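Long-range contact in protein yhhW (Escherichia coli, PDB 1TQ5), which cleaves the flavonol quercetin with dioxygen in vitro as a metal-dependent, two-domain cupin of the pirin family, its physiological role being unknown: residues Val174-Val188 with Ala199-Ala212. Residues are numbered along the deposited sequence; the frame is centred on the assembly and turned at random.
Sequences VHQIAAERRVWIQVV and ASTSDGLAIWDEQA. With CD (cadmium ion), chain D.
W184 holds CG anti to its backbone N (chi1 -178°), which lays the indole over the backbone of G204-A206, whereas W208 has CG between N and the carbonyl carbon, setting its ring face against the guanidinium of R182. Strands 182-187 and 204-208 pair antiparallel here, in the larger sheet of the C-terminal cupin domain. The register is fixed by reciprocal backbone bonds in the hydrogen-bonded pairs V183-I207 and I185-L205; V183 N to I207 O measures 2.8 Å. On the face carrying R182, W184 and Q186, L205 O lies 3.6 Å above the plane of the W184 indole, and A206 CB meets W184 CZ3 at 3.8 Å. W184 NE1 donates to Q186 OE1 at 3.1 Å, only 6° out of the ring plane; the same amide sends NE2 to Y115 OH and, weakly, to S202 O. A leucine in place of W184 would probably leave Q186 OE1 without its indole donor and uncover the backbone at G204. Farther along, the R182 guanidinium stacks flat on W208, planes 14° apart and CZ 4.3 Å from the five-membered ring centroid, a cation-pi geometry. The opposite face is apolar, with I185 and I207 meeting through their CD1 atoms and both touching I194. Beyond Q186, a type II turn from S200 to D203 leads from strand 197-200 into strand 204-208, and V187 bonds to it twice: its N reaches D203 O nearly straight, and its O accepts S202 N. The D203 carboxylate grips a cadmium ion through OD1 and OD2 and takes S200 N on OD2 at 2.8 Å.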
loop_
_atom_site.group_PDB
_atom_site.type_symbol
_atom_site.label_atom_id
_atom_site.label_comp_id
_atom_site.label_asym_id
_atom_site.label_seq_id
_atom_site.Cartn_x
_atom_site.Cartn_y
_atom_site.Cartn_z
ATOM N N VAL A 174 0.167 15.707 -13.081
ATOM C CA VAL A 174 -1.222 15.333 -13.322
ATOM C C VAL A 174 -1.313 13.896 -13.824
ATOM O O VAL A 174 -0.451 13.440 -14.574
ATOM C CB VAL A 174 -1.872 16.251 -14.393
ATOM C CG1 VAL A 174 -3.316 15.832 -14.635
ATOM C CG2 VAL A 174 -1.803 17.705 -13.957
ATOM N N HIS A 175 -2.358 13.193 -13.401
ATOM C CA HIS A 175 -2.598 11.814 -13.824
ATOM C C HIS A 175 -4.017 11.770 -14.394
ATOM O O HIS A 175 -4.977 12.110 -13.704
ATOM C CB HIS A 175 -2.488 10.855 -12.635
ATOM C CG HIS A 175 -2.596 9.410 -13.011
ATOM N ND1 HIS A 175 -2.911 8.424 -12.101
ATOM C CD2 HIS A 175 -2.420 8.781 -14.198
ATOM C CE1 HIS A 175 -2.927 7.252 -12.709
ATOM N NE2 HIS A 175 -2.632 7.441 -13.982
ATOM N N GLN A 176 -4.140 11.350 -15.652
ATOM C CA GLN A 176 -5.433 11.286 -16.332
ATOM C C GLN A 176 -6.532 10.534 -15.582
ATOM O O GLN A 176 -7.101 11.062 -14.627
ATOM C CB GLN A 176 -5.258 10.691 -17.733
ATOM C CG GLN A 176 -4.355 11.515 -18.647
ATOM C CD GLN A 176 -4.926 12.889 -18.967
ATOM O OE1 GLN A 176 -5.272 13.658 -18.069
ATOM N NE2 GLN A 176 -5.017 13.205 -20.255
ATOM N N ILE A 177 -6.833 9.313 -16.025
ATOM C CA ILE A 177 -7.876 8.468 -15.429
ATOM C C ILE A 177 -9.199 8.674 -16.155
ATOM O O ILE A 177 -9.701 9.793 -16.243
ATOM C CB ILE A 177 -8.091 8.780 -13.931
ATOM C CG1 ILE A 177 -6.777 8.606 -13.173
ATOM C CG2 ILE A 177 -9.152 7.855 -13.347
ATOM C CD1 ILE A 177 -6.767 9.312 -11.855
ATOM N N ALA A 178 -9.770 7.590 -16.666
ATOM C CA ALA A 178 -11.031 7.674 -17.395
ATOM C C ALA A 178 -12.138 6.837 -16.767
ATOM O O ALA A 178 -11.986 6.301 -15.666
ATOM C CB ALA A 178 -10.816 7.244 -18.842
ATOM N N ALA A 179 -13.256 6.740 -17.484
ATOM C CA ALA A 179 -14.395 5.966 -17.023
ATOM C C ALA A 179 -14.751 6.178 -15.565
ATOM O O ALA A 179 -14.499 7.243 -15.000
ATOM N N GLU A 180 -15.350 5.161 -14.956
ATOM C CA GLU A 180 -15.724 5.264 -13.561
ATOM C C GLU A 180 -14.637 4.709 -12.662
ATOM O O GLU A 180 -14.927 4.076 -11.648
ATOM N N ARG A 181 -13.381 4.949 -13.031
ATOM C CA ARG A 181 -12.262 4.455 -12.243
ATOM C C ARG A 181 -12.050 5.312 -11.005
ATOM O O ARG A 181 -12.364 6.501 -10.995
ATOM C CB ARG A 181 -10.988 4.400 -13.097
ATOM C CG ARG A 181 -11.085 3.393 -14.246
ATOM C CD ARG A 181 -9.767 3.215 -14.984
ATOM N NE ARG A 181 -8.722 2.620 -14.152
ATOM C CZ ARG A 181 -8.740 1.371 -13.692
ATOM N NH1 ARG A 181 -9.753 0.563 -13.977
ATOM N NH2 ARG A 181 -7.736 0.929 -12.947
ATOM N N ARG A 182 -11.520 4.694 -9.957
ATOM C CA ARG A 182 -11.291 5.392 -8.708
ATOM C C ARG A 182 -9.812 5.467 -8.365
ATOM O O ARG A 182 -9.012 4.665 -8.844
ATOM C CB ARG A 182 -12.056 4.693 -7.590
ATOM C CG ARG A 182 -13.542 4.562 -7.876
ATOM C CD ARG A 182 -14.311 4.323 -6.604
ATOM N NE ARG A 182 -15.750 4.344 -6.820
ATOM C CZ ARG A 182 -16.641 4.310 -5.837
ATOM N NH1 ARG A 182 -16.231 4.255 -4.577
ATOM N NH2 ARG A 182 -17.939 4.330 -6.111
ATOM N N VAL A 183 -9.459 6.435 -7.527
ATOM C CA VAL A 183 -8.073 6.624 -7.133
ATOM C C VAL A 183 -7.886 6.846 -5.642
ATOM O O VAL A 183 -8.631 7.598 -5.011
ATOM C CB VAL A 183 -7.449 7.835 -7.865
ATOM C CG1 VAL A 183 -6.067 8.133 -7.307
ATOM C CG2 VAL A 183 -7.366 7.558 -9.351
ATOM N N TRP A 184 -6.888 6.175 -5.082
ATOM C CA TRP A 184 -6.568 6.360 -3.684
ATOM C C TRP A 184 -5.140 6.844 -3.624
ATOM O O TRP A 184 -4.242 6.271 -4.249
ATOM C CB TRP A 184 -6.681 5.071 -2.879
ATOM C CG TRP A 184 -6.386 5.290 -1.420
ATOM C CD1 TRP A 184 -5.151 5.345 -0.826
ATOM C CD2 TRP A 184 -7.338 5.507 -0.374
ATOM N NE1 TRP A 184 -5.279 5.578 0.521
ATOM C CE2 TRP A 184 -6.609 5.681 0.828
ATOM C CE3 TRP A 184 -8.736 5.569 -0.330
ATOM C CZ2 TRP A 184 -7.236 5.911 2.060
ATOM C CZ3 TRP A 184 -9.357 5.798 0.900
ATOM C CH2 TRP A 184 -8.605 5.962 2.074
ATOM N N ILE A 185 -4.936 7.929 -2.899
ATOM C CA ILE A 185 -3.601 8.451 -2.743
ATOM C C ILE A 185 -3.253 8.392 -1.268
ATOM O O ILE A 185 -3.970 8.940 -0.422
ATOM C CB ILE A 185 -3.495 9.899 -3.235
ATOM C CG1 ILE A 185 -3.711 9.934 -4.752
ATOM C CG2 ILE A 185 -2.132 10.473 -2.845
ATOM C CD1 ILE A 185 -3.668 11.312 -5.352
ATOM N N GLN A 186 -2.152 7.712 -0.971
ATOM C CA GLN A 186 -1.664 7.572 0.391
ATOM C C GLN A 186 -0.362 8.362 0.467
ATOM O O GLN A 186 0.584 8.080 -0.278
ATOM C CB GLN A 186 -1.381 6.102 0.698
ATOM C CG GLN A 186 -1.005 5.816 2.156
ATOM C CD GLN A 186 -2.110 6.189 3.128
ATOM O OE1 GLN A 186 -3.293 6.217 2.769
ATOM N NE2 GLN A 186 -1.730 6.473 4.372
ATOM N N VAL A 187 -0.317 9.358 1.347
ATOM C CA VAL A 187 0.891 10.154 1.493
ATOM C C VAL A 187 1.854 9.416 2.427
ATOM O O VAL A 187 1.603 9.295 3.629
ATOM C CB VAL A 187 0.590 11.548 2.079
ATOM C CG1 VAL A 187 1.874 12.388 2.096
ATOM C CG2 VAL A 187 -0.486 12.254 1.249
ATOM N N VAL A 188 2.943 8.899 1.868
ATOM C CA VAL A 188 3.931 8.203 2.675
ATOM C C VAL A 188 4.630 9.235 3.555
ATOM O O VAL A 188 4.874 9.000 4.743
ATOM C CB VAL A 188 4.962 7.486 1.788
ATOM C CG1 VAL A 188 6.025 6.814 2.651
ATOM C CG2 VAL A 188 4.257 6.462 0.915
ATOM N N ALA A 199 -3.075 17.407 2.199
ATOM C CA ALA A 199 -2.844 16.131 2.870
ATOM C C ALA A 199 -1.401 16.074 3.352
ATOM O O ALA A 199 -0.499 16.588 2.694
ATOM C CB ALA A 199 -3.116 14.974 1.919
ATOM N N SER A 200 -1.184 15.454 4.505
ATOM C CA SER A 200 0.166 15.338 5.040
ATOM C C SER A 200 0.508 13.884 5.349
ATOM O O SER A 200 -0.285 12.980 5.089
ATOM C CB SER A 200 0.321 16.207 6.292
ATOM O OG SER A 200 -0.663 15.896 7.268
ATOM N N THR A 201 1.697 13.669 5.894
ATOM C CA THR A 201 2.168 12.335 6.230
ATOM C C THR A 201 1.064 11.412 6.765
ATOM O O THR A 201 0.313 11.772 7.670
ATOM C CB THR A 201 3.322 12.422 7.264
ATOM O OG1 THR A 201 4.440 13.098 6.670
ATOM C CG2 THR A 201 3.767 11.027 7.702
ATOM N N SER A 202 0.964 10.231 6.161
ATOM C CA SER A 202 -0.003 9.201 6.554
ATOM C C SER A 202 -1.465 9.427 6.217
ATOM O O SER A 202 -2.302 8.565 6.514
ATOM C CB SER A 202 0.128 8.894 8.048
ATOM O OG SER A 202 1.384 8.297 8.309
ATOM N N ASP A 203 -1.783 10.565 5.603
ATOM C CA ASP A 203 -3.166 10.829 5.208
ATOM C C ASP A 203 -3.481 10.081 3.925
ATOM O O ASP A 203 -2.595 9.811 3.114
ATOM C CB ASP A 203 -3.415 12.318 4.925
ATOM C CG ASP A 203 -3.557 13.141 6.173
ATOM O OD1 ASP A 203 -4.019 12.595 7.197
ATOM O OD2 ASP A 203 -3.226 14.350 6.118
ATOM N N GLY A 204 -4.757 9.776 3.733
ATOM C CA GLY A 204 -5.180 9.101 2.525
ATOM C C GLY A 204 -6.285 9.923 1.900
ATOM O O GLY A 204 -7.003 10.635 2.612
ATOM N N LEU A 205 -6.419 9.831 0.580
ATOM C CA LEU A 205 -7.438 10.569 -0.156
ATOM C C LEU A 205 -8.195 9.641 -1.101
ATOM O O LEU A 205 -7.579 8.927 -1.886
ATOM C CB LEU A 205 -6.791 11.683 -0.987
ATOM C CG LEU A 205 -6.184 12.875 -0.247
ATOM C CD1 LEU A 205 -5.351 13.705 -1.210
ATOM C CD2 LEU A 205 -7.295 13.724 0.361
ATOM N N ALA A 206 -9.523 9.650 -1.015
ATOM C CA ALA A 206 -10.370 8.839 -1.889
ATOM C C ALA A 206 -10.893 9.784 -2.964
ATOM O O ALA A 206 -11.412 10.864 -2.657
ATOM C CB ALA A 206 -11.527 8.250 -1.107
ATOM N N ILE A 207 -10.765 9.385 -4.225
ATOM C CA ILE A 207 -11.195 10.235 -5.327
ATOM C C ILE A 207 -11.855 9.447 -6.442
ATOM O O ILE A 207 -11.363 8.399 -6.836
ATOM C CB ILE A 207 -9.988 10.980 -5.936
ATOM C CG1 ILE A 207 -9.290 11.803 -4.854
ATOM C CG2 ILE A 207 -10.435 11.861 -7.109
ATOM C CD1 ILE A 207 -7.893 12.251 -5.241
ATOM N N TRP A 208 -12.967 9.958 -6.955
ATOM C CA TRP A 208 -13.652 9.305 -8.058
ATOM C C TRP A 208 -14.555 10.314 -8.753
ATOM O O TRP A 208 -14.763 11.419 -8.248
ATOM C CB TRP A 208 -14.441 8.086 -7.561
ATOM C CG TRP A 208 -15.681 8.398 -6.788
ATOM C CD1 TRP A 208 -16.903 8.727 -7.298
ATOM C CD2 TRP A 208 -15.831 8.383 -5.363
ATOM N NE1 TRP A 208 -17.808 8.916 -6.280
ATOM C CE2 TRP A 208 -17.177 8.711 -5.081
ATOM C CE3 TRP A 208 -14.960 8.124 -4.294
ATOM C CZ2 TRP A 208 -17.675 8.788 -3.776
ATOM C CZ3 TRP A 208 -15.455 8.199 -2.993
ATOM C CH2 TRP A 208 -16.802 8.528 -2.748
ATOM N N ASP A 209 -15.085 9.936 -9.911
ATOM C CA ASP A 209 -15.939 10.824 -10.690
ATOM C C ASP A 209 -15.132 12.024 -11.174
ATOM O O ASP A 209 -15.681 13.091 -11.446
ATOM C CB ASP A 209 -17.142 11.301 -9.870
ATOM C CG ASP A 209 -18.248 10.262 -9.793
ATOM O OD1 ASP A 209 -18.190 9.270 -10.553
ATOM O OD2 ASP A 209 -19.181 10.443 -8.978
ATOM N N GLU A 210 -13.821 11.834 -11.269
ATOM C CA GLU A 210 -12.915 12.872 -11.742
ATOM C C GLU A 210 -12.132 12.306 -12.924
ATOM O O GLU A 210 -11.970 11.089 -13.040
ATOM C CB GLU A 210 -11.950 13.294 -10.627
ATOM C CG GLU A 210 -11.009 14.416 -11.029
ATOM C CD GLU A 210 -11.749 15.644 -11.528
ATOM O OE1 GLU A 210 -12.549 16.210 -10.755
ATOM O OE2 GLU A 210 -11.533 16.042 -12.692
ATOM N N GLN A 211 -11.646 13.182 -13.796
ATOM C CA GLN A 211 -10.892 12.740 -14.964
ATOM C C GLN A 211 -9.405 13.066 -14.877
ATOM O O GLN A 211 -8.618 12.613 -15.703
ATOM C CB GLN A 211 -11.490 13.358 -16.235
ATOM C CG GLN A 211 -11.566 14.883 -16.220
ATOM C CD GLN A 211 -12.327 15.438 -17.412
ATOM O OE1 GLN A 211 -11.965 15.188 -18.565
ATOM N NE2 GLN A 211 -13.389 16.195 -17.140
ATOM N N ALA A 212 -9.020 13.847 -13.872
ATOM C CA ALA A 212 -7.620 14.222 -13.699
ATOM C C ALA A 212 -7.251 14.466 -12.241
ATOM O O ALA A 212 -8.017 15.054 -11.479
ATOM C CB ALA A 212 -7.310 15.466 -14.524
HETATM CD CD CD D . -3.315 14.626 8.581
HETATM O O HOH W 1 -8.116 13.209 -18.284
HETATM O O HOH W 2 3.010 7.148 6.214
HETATM O O HOH W 3 -2.136 16.962 9.000
HETATM O O HOH W 4 -1.009 13.728 8.826
HETATM O O HOH W 5 -4.123 13.831 10.923
HETATM O O HOH W 6 -5.299 16.168 8.013
#